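Local atomic coordinates of RNA-dependent RNA Polymerase (Bombyx mori cytoplasmic polyhedrosis virus, PDB entry 6TZ0), a protein that catalyses RNA-directed RNA synthesis, making the plus-strand transcripts and probably the complementary minus strands of a double-stranded RNA virus genome. Residues Gly427-Glu432 against Trp445-Ile450; Leu470-Lys475 against Gly491-Arg496; Val1156-Leu1161 against Phe1181-Ile1186; Arg1160-Pro1165 against Lys1196-Val1201. All coordinates share one frame; numbering follows the deposited sequence.

Interaction 1 of 4, residues Gly427-Glu432 against Trp445-Ile450; sequences GRKLTE and WSNSRI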
# COMPACT_ATOMS: atom_id res chain seq x y z
N GLY A 427 -2.45 -0.20 3.76
CA GLY A 427 -1.23 -0.34 4.53
C GLY A 427 -1.16 -1.67 5.25
O GLY A 427 -0.09 -2.07 5.72
N ARG A 428 -2.31 -2.34 5.39
CA ARG A 428 -2.57 -3.68 5.96
C ARG A 428 -2.45 -3.65 7.49
O ARG A 428 -2.87 -4.60 8.15
CB ARG A 428 -1.69 -4.77 5.31
CG ARG A 428 -2.05 -6.23 5.55
CD ARG A 428 -1.16 -6.88 6.60
NE ARG A 428 -1.49 -8.28 6.82
CZ ARG A 428 -2.43 -8.70 7.66
NH1 ARG A 428 -3.13 -7.83 8.37
NH2 ARG A 428 -2.66 -10.00 7.80
N LYS A 429 -1.99 -2.55 8.08
CA LYS A 429 -1.61 -2.51 9.48
C LYS A 429 -1.53 -1.04 9.86
O LYS A 429 -1.37 -0.17 9.00
CB LYS A 429 -0.27 -3.24 9.69
CG LYS A 429 0.14 -3.52 11.12
CD LYS A 429 -0.82 -4.51 11.75
CE LYS A 429 -0.66 -5.90 11.16
NZ LYS A 429 -1.55 -6.87 11.85
N LEU A 430 -1.65 -0.76 11.16
CA LEU A 430 -1.41 0.57 11.69
C LEU A 430 0.06 0.84 12.00
O LEU A 430 0.36 1.83 12.68
CB LEU A 430 -2.24 0.80 12.96
CG LEU A 430 -3.75 0.94 12.81
CD1 LEU A 430 -4.42 0.97 14.17
CD2 LEU A 430 -4.06 2.21 12.05
N THR A 431 0.96 -0.05 11.57
CA THR A 431 2.43 0.02 11.59
C THR A 431 3.05 -0.10 12.98
O THR A 431 4.26 -0.29 13.10
CB THR A 431 2.98 1.29 10.92
OG1 THR A 431 2.63 2.45 11.69
CG2 THR A 431 2.45 1.44 9.51
N GLU A 432 2.23 -0.03 14.03
CA GLU A 432 2.68 -0.11 15.41
C GLU A 432 1.45 -0.30 16.28
O GLU A 432 0.33 0.07 15.91
CB GLU A 432 3.45 1.14 15.85
CG GLU A 432 2.64 2.42 15.86
CD GLU A 432 3.47 3.63 16.20
OE1 GLU A 432 4.70 3.48 16.39
OE2 GLU A 432 2.91 4.75 16.27
N TRP A 445 -4.72 -2.60 23.55
CA TRP A 445 -3.53 -2.30 22.77
C TRP A 445 -3.59 -3.16 21.52
O TRP A 445 -3.64 -4.39 21.62
CB TRP A 445 -2.26 -2.60 23.56
CG TRP A 445 -1.98 -1.65 24.68
CD1 TRP A 445 -2.42 -1.75 25.96
CD2 TRP A 445 -1.16 -0.48 24.62
NE1 TRP A 445 -1.94 -0.71 26.71
CE2 TRP A 445 -1.16 0.09 25.91
CE3 TRP A 445 -0.43 0.14 23.61
CZ2 TRP A 445 -0.46 1.25 26.21
CZ3 TRP A 445 0.27 1.29 23.91
CH2 TRP A 445 0.25 1.84 25.20
N SER A 446 -3.59 -2.52 20.36
CA SER A 446 -3.73 -3.26 19.11
C SER A 446 -3.14 -2.44 17.97
O SER A 446 -2.94 -1.23 18.09
CB SER A 446 -5.19 -3.60 18.83
OG SER A 446 -5.31 -4.35 17.64
N ASN A 447 -2.88 -3.13 16.87
CA ASN A 447 -2.45 -2.49 15.64
C ASN A 447 -3.35 -2.82 14.46
O ASN A 447 -3.02 -2.45 13.33
CB ASN A 447 -1.00 -2.88 15.31
CG ASN A 447 -0.78 -4.38 15.27
OD1 ASN A 447 -1.70 -5.17 15.46
ND2 ASN A 447 0.45 -4.78 14.99
N SER A 448 -4.46 -3.51 14.68
CA SER A 448 -5.39 -3.81 13.61
C SER A 448 -6.39 -2.68 13.46
O SER A 448 -6.79 -2.05 14.44
CB SER A 448 -6.12 -5.12 13.88
OG SER A 448 -7.00 -4.96 14.97
N ARG A 449 -6.80 -2.43 12.22
CA ARG A 449 -7.76 -1.37 11.96
C ARG A 449 -9.16 -1.76 12.41
O ARG A 449 -9.97 -0.88 12.71
CB ARG A 449 -7.76 -1.02 10.48
CG ARG A 449 -6.49 -0.35 10.04
CD ARG A 449 -6.57 0.12 8.62
NE ARG A 449 -5.34 0.79 8.22
CZ ARG A 449 -5.09 2.08 8.41
NH1 ARG A 449 -5.99 2.85 8.99
NH2 ARG A 449 -3.95 2.60 8.01
N ILE A 450 -9.46 -3.05 12.49
CA ILE A 450 -10.82 -3.45 12.82
C ILE A 450 -11.07 -3.37 14.33
O ILE A 450 -12.18 -3.05 14.76
CB ILE A 450 -11.13 -4.83 12.22
CG1 ILE A 450 -12.63 -5.10 12.21
CG2 ILE A 450 -10.36 -5.95 12.91
CD1 ILE A 450 -13.39 -4.17 11.29
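L430 lays its isobutyl group across the side chain of R449, and K429, its neighbour in sequence, bends over N447. A loop of the central polymerase domain thereby packs on the link between strand 442-446, half of a two-stranded antiparallel sheet with 434-437, and helix 449-455. With CG opposite the carbonyl carbon (chi1 -70°), L430 sends CD2 over one face of the R449 guanidinium, offset toward the rim, where CD2 lies 3.7 Å from R449 NH1. A branched aliphatic residue suits this place, since the face of a guanidinium is its weakly polar side. The bend of K429 at chi2 (66°) brings its CD to 3.4 Å from N447 O and alongside the amide. Its ammonium is the lesser part of this contact: NZ remains 4.0 Å from N447 OD1. The K429 methylene and the L430 side chain pack around the N447 carbonyl, which accepts from L430 N at 3.1 Å, in the carbonyl plane.

R449 has its polar partners elsewhere, NH2 on L492 O and NH1 on N494 OD1. S446 OG forms an ST turn with S448 N and also bonds to S980 O. The chemistry is therefore divided: a single backbone bond sets the loop against the turn that leads into helix 449-455, where S448 is the N-cap, methyl and methylene groups pack around it, and the buried arginine spends its hydrogen bonds on residues 492 and 494 of the same chain.

Interaction 2 of 4, residues Leu470-Lys475 against Gly491-Arg496; sequences LKAPIK and GLDNDR
G491 and K475 face each other as a hydrogen-bonded antiparallel pair. K475 N reaches G491 O at 2.7 Å, and G491 N returns a bond to K475 O at 2.8 Å, the donor standing above the carbonyl plane. Glycine offers only backbone here, and its carbonyl O is also touched by the CB of K475 at 3.4 Å and the CG2 branch of I474 at 3.7 Å. At L492 the chain leaves the strand, with CB loosely against I474 CG2. D493 follows at the N-cap of helix 494-499; its OD1 accepts a weak bond from R496 N, a usual task for aspartate at a helix start, while OD2 lies near the methyl of A472. D495 forms a salt bridge with R465.

R496 closes the segment and carries most of the side-chain contact. Extended from CG to NE, it crosses I474 at about a right angle, and I474 CG1 sits over one face of the guanidinium, 3.8 Å from R496 NE. R496 NH2 donates to A472 O at 3.1 Å. It approaches nearly along the C=O axis of A472, whose O lies 17° out of the guanidinium plane. Arginine fits both demands, a flat face for isoleucine and an N-H for a loop carbonyl.

K334 of Viral structural protein 4 approaches the same carbonyl with a weak bond, and that chain also packs on L470, K471 and P473. Within the polymerase, strand 474-477 lies between 489-491 and 620-624, while helix 464-469 touches D493 and D495 and helix 449-455 touches N494.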
# COMPACT_ATOMS: atom_id res chain seq x y z
N LEU A 470 -7.66 15.45 11.29
CA LEU A 470 -6.80 16.43 10.63
C LEU A 470 -5.70 16.99 11.53
O LEU A 470 -4.84 17.73 11.04
CB LEU A 470 -7.62 17.60 10.09
CG LEU A 470 -8.51 17.34 8.88
CD1 LEU A 470 -9.32 18.57 8.58
CD2 LEU A 470 -7.65 16.96 7.70
N LYS A 471 -5.70 16.66 12.82
CA LYS A 471 -4.70 17.13 13.77
C LYS A 471 -3.54 16.17 13.92
O LYS A 471 -2.45 16.58 14.34
CB LYS A 471 -5.40 17.35 15.12
CG LYS A 471 -4.66 18.16 16.15
CD LYS A 471 -5.48 18.15 17.43
CE LYS A 471 -6.79 18.89 17.24
NZ LYS A 471 -7.58 18.98 18.49
N ALA A 472 -3.73 14.89 13.61
CA ALA A 472 -2.81 13.77 13.76
C ALA A 472 -1.83 13.69 12.60
O ALA A 472 -2.19 14.00 11.46
CB ALA A 472 -3.58 12.46 13.87
N PRO A 473 -0.59 13.28 12.84
CA PRO A 473 0.39 13.20 11.75
C PRO A 473 0.26 11.90 10.97
O PRO A 473 -0.29 10.91 11.44
CB PRO A 473 1.73 13.27 12.48
CG PRO A 473 1.45 12.66 13.79
CD PRO A 473 0.04 13.06 14.15
N ILE A 474 0.82 11.92 9.76
CA ILE A 474 0.83 10.76 8.87
C ILE A 474 2.14 10.03 9.07
O ILE A 474 3.22 10.61 8.90
CB ILE A 474 0.63 11.18 7.41
CG1 ILE A 474 -0.75 11.80 7.22
CG2 ILE A 474 0.80 9.99 6.49
CD1 ILE A 474 -0.96 12.45 5.88
N LYS A 475 2.06 8.75 9.41
CA LYS A 475 3.24 7.99 9.80
C LYS A 475 4.01 7.52 8.57
O LYS A 475 3.48 7.44 7.46
CB LYS A 475 2.84 6.79 10.65
CG LYS A 475 2.09 7.16 11.91
CD LYS A 475 2.94 8.02 12.83
CE LYS A 475 4.03 7.20 13.48
NZ LYS A 475 4.82 8.00 14.44
N GLY A 491 1.67 5.55 6.34
CA GLY A 491 0.60 4.91 7.07
C GLY A 491 -0.22 5.95 7.80
O GLY A 491 0.34 6.87 8.41
N LEU A 492 -1.53 5.82 7.75
CA LEU A 492 -2.43 6.81 8.32
C LEU A 492 -3.60 6.12 8.99
O LEU A 492 -3.92 4.97 8.69
CB LEU A 492 -2.86 7.81 7.24
CG LEU A 492 -3.16 7.27 5.84
CD1 LEU A 492 -4.56 6.76 5.67
CD2 LEU A 492 -2.86 8.33 4.81
N ASP A 493 -4.24 6.84 9.91
CA ASP A 493 -5.26 6.27 10.78
C ASP A 493 -6.55 6.02 10.00
O ASP A 493 -6.66 6.34 8.81
CB ASP A 493 -5.51 7.18 11.98
CG ASP A 493 -5.84 8.61 11.58
OD1 ASP A 493 -5.75 8.94 10.38
OD2 ASP A 493 -6.21 9.40 12.47
N ASN A 494 -7.55 5.45 10.68
CA ASN A 494 -8.78 5.03 10.01
C ASN A 494 -9.60 6.18 9.47
O ASN A 494 -10.39 5.98 8.55
CB ASN A 494 -9.66 4.21 10.94
CG ASN A 494 -9.20 2.80 11.08
OD1 ASN A 494 -8.55 2.27 10.19
ND2 ASN A 494 -9.64 2.14 12.14
N ASP A 495 -9.42 7.39 9.98
CA ASP A 495 -10.28 8.48 9.54
C ASP A 495 -9.70 9.23 8.35
O ASP A 495 -10.46 9.63 7.45
CB ASP A 495 -10.53 9.42 10.70
CG ASP A 495 -11.16 8.72 11.87
OD1 ASP A 495 -11.95 7.78 11.65
OD2 ASP A 495 -10.84 9.09 13.02
N ARG A 496 -8.38 9.42 8.30
CA ARG A 496 -7.76 9.84 7.05
C ARG A 496 -7.89 8.77 5.97
O ARG A 496 -7.96 9.10 4.79
CB ARG A 496 -6.28 10.16 7.25
CG ARG A 496 -5.99 11.45 7.96
CD ARG A 496 -4.49 11.64 7.98
NE ARG A 496 -4.06 12.82 8.71
CZ ARG A 496 -3.90 14.01 8.16
NH1 ARG A 496 -4.16 14.19 6.87
NH2 ARG A 496 -3.49 15.03 8.89

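Interaction 3 of 4, residues Val1156-Leu1161 against Phe1181-Ile1186; sequences VSAERL and FSYLHI
A1158 and I1186 meet in a contact made of apolar packing. A1158 lies in the 3-10 segment 1156-1158, which precedes strand 1162-1163 in the C-terminal region and packs on the helix of a beta-alpha-beta unit. Its methyl points at that helix, 1174-1188, and reaches the backbone, 3.7 Å from the CA of Y1183, with the CB atoms of the two residues 4.0 Å apart. So small a side chain allows the two backbones to come close, the CA atoms of A1158 and Y1183 being 5.2 Å apart. The same methyl lies near the plane of the Y1183 ring, at its edge. One turn further along the helix from S1182, I1186 holds CG1 opposite its carbonyl carbon (chi1 -71°) and extends CD1 toward the loop, where it meets L1161 CD1 at 3.7 Å and A1158 CB at 4.1 Å. Isoleucine and leucine cross obliquely, and their branched apolar ends fill the buried seam between loop and helix with no polar group to satisfy.

Polar atoms border this seam but bond elsewhere. S1182 OG touches the A1158 methyl at 3.7 Å while donating back along its own helix to N1179 O. S1157 OG lies 4.0 Å from Y1183 CE1, approaching the ring obliquely, and bonds with N1154 O and S1152 OG. The tyrosine hydroxyl is paired with S1152 O, which satisfies the polar end of this large buried ring.

Helix 1054-1062 packs here through L1062, which touches S1157, A1158 and I1186, and L1061, which touches L1161. Strand residues V1162 and L1198 also touch the helix, V1162 at S1182 and I1186, L1198 at H1185 and I1186.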
# COMPACT_ATOMS: atom_id res chain seq x y z
N VAL A 1156 -6.78 -33.76 -18.99
CA VAL A 1156 -7.34 -34.39 -20.18
C VAL A 1156 -6.35 -34.34 -21.34
O VAL A 1156 -6.40 -35.18 -22.24
CB VAL A 1156 -8.69 -33.73 -20.49
CG1 VAL A 1156 -9.41 -34.35 -21.68
CG2 VAL A 1156 -9.60 -33.79 -19.27
N SER A 1157 -5.39 -33.41 -21.30
CA SER A 1157 -4.39 -33.29 -22.36
C SER A 1157 -3.42 -34.46 -22.43
O SER A 1157 -2.65 -34.53 -23.39
CB SER A 1157 -3.61 -31.99 -22.19
OG SER A 1157 -2.83 -32.04 -21.01
N ALA A 1158 -3.43 -35.37 -21.46
CA ALA A 1158 -2.58 -36.54 -21.48
C ALA A 1158 -3.28 -37.81 -21.94
O ALA A 1158 -2.65 -38.87 -21.95
CB ALA A 1158 -1.98 -36.77 -20.09
N GLU A 1159 -4.56 -37.74 -22.31
CA GLU A 1159 -5.27 -38.96 -22.66
C GLU A 1159 -4.88 -39.48 -24.03
O GLU A 1159 -5.15 -40.64 -24.34
CB GLU A 1159 -6.79 -38.75 -22.59
CG GLU A 1159 -7.42 -37.89 -23.68
CD GLU A 1159 -8.01 -38.68 -24.83
OE1 GLU A 1159 -8.29 -39.89 -24.66
OE2 GLU A 1159 -8.21 -38.09 -25.92
N ARG A 1160 -4.24 -38.66 -24.86
CA ARG A 1160 -3.79 -39.12 -26.16
C ARG A 1160 -2.47 -39.86 -26.07
O ARG A 1160 -2.05 -40.48 -27.06
CB ARG A 1160 -3.69 -37.94 -27.13
CG ARG A 1160 -2.47 -37.04 -27.00
CD ARG A 1160 -1.53 -37.33 -28.15
NE ARG A 1160 -0.25 -36.65 -28.08
CZ ARG A 1160 0.03 -35.50 -28.67
NH1 ARG A 1160 -0.91 -34.88 -29.37
NH2 ARG A 1160 1.23 -34.97 -28.55
N LEU A 1161 -1.81 -39.83 -24.92
CA LEU A 1161 -0.45 -40.33 -24.77
C LEU A 1161 -0.36 -41.71 -24.15
O LEU A 1161 0.67 -42.37 -24.29
CB LEU A 1161 0.37 -39.36 -23.92
CG LEU A 1161 0.65 -38.00 -24.54
CD1 LEU A 1161 1.25 -37.07 -23.51
CD2 LEU A 1161 1.61 -38.17 -25.69
N PHE A 1181 -3.93 -39.77 -13.32
CA PHE A 1181 -2.81 -40.70 -13.20
C PHE A 1181 -1.78 -40.51 -14.31
O PHE A 1181 -0.59 -40.30 -14.04
CB PHE A 1181 -3.30 -42.15 -13.24
CG PHE A 1181 -3.99 -42.61 -12.00
CD1 PHE A 1181 -4.02 -41.84 -10.85
CD2 PHE A 1181 -4.57 -43.87 -11.97
CE1 PHE A 1181 -4.65 -42.29 -9.72
CE2 PHE A 1181 -5.19 -44.33 -10.84
CZ PHE A 1181 -5.22 -43.54 -9.71
N SER A 1182 -2.26 -40.53 -15.55
CA SER A 1182 -1.37 -40.37 -16.70
C SER A 1182 -0.74 -38.98 -16.74
O SER A 1182 0.46 -38.86 -17.03
CB SER A 1182 -2.16 -40.64 -17.98
OG SER A 1182 -3.20 -39.70 -18.12
N TYR A 1183 -1.50 -37.94 -16.40
CA TYR A 1183 -1.00 -36.57 -16.48
C TYR A 1183 0.10 -36.31 -15.46
O TYR A 1183 1.16 -35.76 -15.80
CB TYR A 1183 -2.17 -35.61 -16.26
CG TYR A 1183 -1.82 -34.14 -16.23
CD1 TYR A 1183 -1.46 -33.48 -17.39
CD2 TYR A 1183 -1.91 -33.42 -15.06
CE1 TYR A 1183 -1.16 -32.14 -17.37
CE2 TYR A 1183 -1.61 -32.08 -15.03
CZ TYR A 1183 -1.24 -31.45 -16.19
OH TYR A 1183 -0.94 -30.11 -16.16
N LEU A 1184 -0.12 -36.71 -14.21
CA LEU A 1184 0.88 -36.52 -13.17
C LEU A 1184 2.10 -37.40 -13.40
O LEU A 1184 3.22 -36.97 -13.08
CB LEU A 1184 0.26 -36.79 -11.80
CG LEU A 1184 -0.39 -35.65 -11.02
CD1 LEU A 1184 -1.58 -35.06 -11.71
CD2 LEU A 1184 -0.82 -36.20 -9.71
N HIS A 1185 1.93 -38.60 -13.96
CA HIS A 1185 3.11 -39.41 -14.27
C HIS A 1185 3.93 -38.82 -15.41
O HIS A 1185 5.16 -38.89 -15.39
CB HIS A 1185 2.70 -40.84 -14.62
CG HIS A 1185 3.87 -41.73 -14.93
ND1 HIS A 1185 4.36 -41.89 -16.21
CD2 HIS A 1185 4.65 -42.48 -14.13
CE1 HIS A 1185 5.38 -42.72 -16.18
NE2 HIS A 1185 5.58 -43.09 -14.93
N ILE A 1186 3.27 -38.23 -16.41
CA ILE A 1186 4.01 -37.68 -17.53
C ILE A 1186 4.73 -36.40 -17.12
O ILE A 1186 5.89 -36.20 -17.49
CB ILE A 1186 3.08 -37.49 -18.74
CG1 ILE A 1186 2.72 -38.86 -19.30
CG2 ILE A 1186 3.74 -36.69 -19.83
CD1 ILE A 1186 1.55 -38.85 -20.24

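Interaction 4 of 4, residues Arg1160-Pro1165 against Lys1196-Val1201; sequences RLVRIP and KRLGMV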
# COMPACT_ATOMS: atom_id res chain seq x y z
N ARG A 1160 -4.24 -38.66 -24.86
CA ARG A 1160 -3.79 -39.12 -26.16
C ARG A 1160 -2.47 -39.86 -26.07
O ARG A 1160 -2.05 -40.48 -27.06
CB ARG A 1160 -3.69 -37.94 -27.13
CG ARG A 1160 -2.47 -37.04 -27.00
CD ARG A 1160 -1.53 -37.33 -28.15
NE ARG A 1160 -0.25 -36.65 -28.08
CZ ARG A 1160 0.03 -35.50 -28.67
NH1 ARG A 1160 -0.91 -34.88 -29.37
NH2 ARG A 1160 1.23 -34.97 -28.55
N LEU A 1161 -1.81 -39.83 -24.92
CA LEU A 1161 -0.45 -40.33 -24.77
C LEU A 1161 -0.36 -41.71 -24.15
O LEU A 1161 0.67 -42.37 -24.29
CB LEU A 1161 0.37 -39.36 -23.92
CG LEU A 1161 0.65 -38.00 -24.54
CD1 LEU A 1161 1.25 -37.07 -23.51
CD2 LEU A 1161 1.61 -38.17 -25.69
N VAL A 1162 -1.41 -42.16 -23.46
CA VAL A 1162 -1.38 -43.39 -22.67
C VAL A 1162 -2.52 -44.29 -23.12
O VAL A 1162 -3.68 -43.84 -23.19
CB VAL A 1162 -1.48 -43.09 -21.16
CG1 VAL A 1162 -1.57 -44.37 -20.36
CG2 VAL A 1162 -0.28 -42.28 -20.70
N ARG A 1163 -2.21 -45.54 -23.43
CA ARG A 1163 -3.21 -46.52 -23.81
C ARG A 1163 -3.73 -47.23 -22.57
O ARG A 1163 -2.99 -47.97 -21.92
CB ARG A 1163 -2.63 -47.53 -24.81
CG ARG A 1163 -3.65 -48.53 -25.31
CD ARG A 1163 -3.10 -49.41 -26.41
NE ARG A 1163 -2.06 -50.34 -25.97
CZ ARG A 1163 -2.30 -51.53 -25.44
NH1 ARG A 1163 -3.55 -51.95 -25.27
NH2 ARG A 1163 -1.29 -52.31 -25.08
N ILE A 1164 -4.99 -46.99 -22.24
CA ILE A 1164 -5.65 -47.60 -21.09
C ILE A 1164 -6.61 -48.66 -21.60
O ILE A 1164 -7.47 -48.34 -22.43
CB ILE A 1164 -6.39 -46.55 -20.24
CG1 ILE A 1164 -5.41 -45.53 -19.70
CG2 ILE A 1164 -7.14 -47.22 -19.11
CD1 ILE A 1164 -6.07 -44.30 -19.15
N PRO A 1165 -6.49 -49.91 -21.17
CA PRO A 1165 -7.41 -50.96 -21.62
C PRO A 1165 -8.82 -50.72 -21.11
O PRO A 1165 -9.01 -50.30 -19.96
CB PRO A 1165 -6.81 -52.24 -21.02
CG PRO A 1165 -5.39 -51.91 -20.82
CD PRO A 1165 -5.35 -50.47 -20.43
N LYS A 1196 7.85 -42.11 -26.42
CA LYS A 1196 7.14 -43.36 -26.64
C LYS A 1196 5.77 -43.34 -25.98
O LYS A 1196 5.52 -42.57 -25.05
CB LYS A 1196 7.95 -44.53 -26.09
CG LYS A 1196 9.28 -44.77 -26.78
CD LYS A 1196 9.08 -45.35 -28.16
CE LYS A 1196 10.40 -45.73 -28.79
NZ LYS A 1196 10.25 -46.31 -30.14
N ARG A 1197 4.88 -44.19 -26.47
CA ARG A 1197 3.54 -44.27 -25.92
C ARG A 1197 3.53 -45.18 -24.70
O ARG A 1197 4.20 -46.21 -24.66
CB ARG A 1197 2.56 -44.79 -26.98
CG ARG A 1197 1.10 -44.75 -26.56
CD ARG A 1197 0.15 -45.15 -27.66
NE ARG A 1197 0.24 -46.57 -28.00
CZ ARG A 1197 -0.41 -47.13 -29.01
NH1 ARG A 1197 -1.19 -46.39 -29.78
NH2 ARG A 1197 -0.28 -48.42 -29.24
N LEU A 1198 2.76 -44.78 -23.69
CA LEU A 1198 2.68 -45.54 -22.45
C LEU A 1198 1.45 -46.43 -22.42
O LEU A 1198 0.45 -46.18 -23.10
CB LEU A 1198 2.66 -44.59 -21.25
CG LEU A 1198 3.93 -43.77 -21.06
CD1 LEU A 1198 3.77 -42.80 -19.91
CD2 LEU A 1198 5.11 -44.69 -20.83
N GLY A 1199 1.54 -47.49 -21.63
CA GLY A 1199 0.43 -48.38 -21.37
C GLY A 1199 0.24 -48.57 -19.88
O GLY A 1199 1.18 -48.94 -19.18
N MET A 1200 -0.96 -48.31 -19.38
CA MET A 1200 -1.20 -48.26 -17.94
C MET A 1200 -1.67 -49.62 -17.44
O MET A 1200 -2.57 -50.23 -18.02
CB MET A 1200 -2.23 -47.19 -17.60
CG MET A 1200 -2.40 -46.94 -16.11
SD MET A 1200 -3.56 -45.61 -15.75
CE MET A 1200 -5.10 -46.44 -16.05
N VAL A 1201 -1.06 -50.09 -16.35
CA VAL A 1201 -1.49 -51.29 -15.65
C VAL A 1201 -1.97 -50.90 -14.27
O VAL A 1201 -1.44 -49.96 -13.66
CB VAL A 1201 -0.37 -52.35 -15.59
CG1 VAL A 1201 -0.06 -52.86 -16.98
CG2 VAL A 1201 0.90 -51.77 -15.00
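With CG anti to its backbone N (chi1 -172°) and a bend at chi3 (76°), M1200 brings CE to I1164 CG2 at 3.8 Å. The long, pliant thioether suits this place because its last bond can turn the methyl onto the branched isoleucine. R1163 stays extended as far as CD, which lies loosely over one face of the R1197 guanidinium, offset toward the rim; the bend of R1197 at chi3 turns that group to it. On the face of the sheet that carries V1162 and L1198, V1162 CG2 packs on L1198 CB at 3.8 Å, and beta-branched valine is well suited to an extended strand.

The backbones run parallel in the beta-alpha-beta unit of strand 1162-1163, helix 1174-1188 and strand 1196-1202. The ladder runs from L1198 N to L1161 O, from R1163 N to L1198 O (2.8 Å), and from M1200 N to R1163 O.

R1163 NE stands 4.2 Å from R1197 NH2, yet E1027 forms a salt bridge with each arginine, one carboxylate oxygen apiece. The shared carboxylate probably offsets their like charges, so the contact combines an apolar face toward the helix with an ionic group on the other.

Overall arrangement
Interactions 1 and 2 belong to the central polymerase region and touch through R449, their centres about 12 Å apart. Both are partly buried and set an aliphatic group over a guanidinium face, but interaction 1 has one backbone bond, interaction 2 a bonded pair of strand residues plus an arginine bond, and only interaction 2 is reached by Viral structural protein 4. Interactions 3 and 4 lie in the C-terminal region, across the chain's centre, about 48 to 65 Å from the first two between centres. They share R1160 and L1161 and meet at one beta-alpha-beta unit: interaction 3, buried and apolar, packs the loop before its first strand on its helix; interaction 4, partly buried, pairs its two strands, with two arginines on one face.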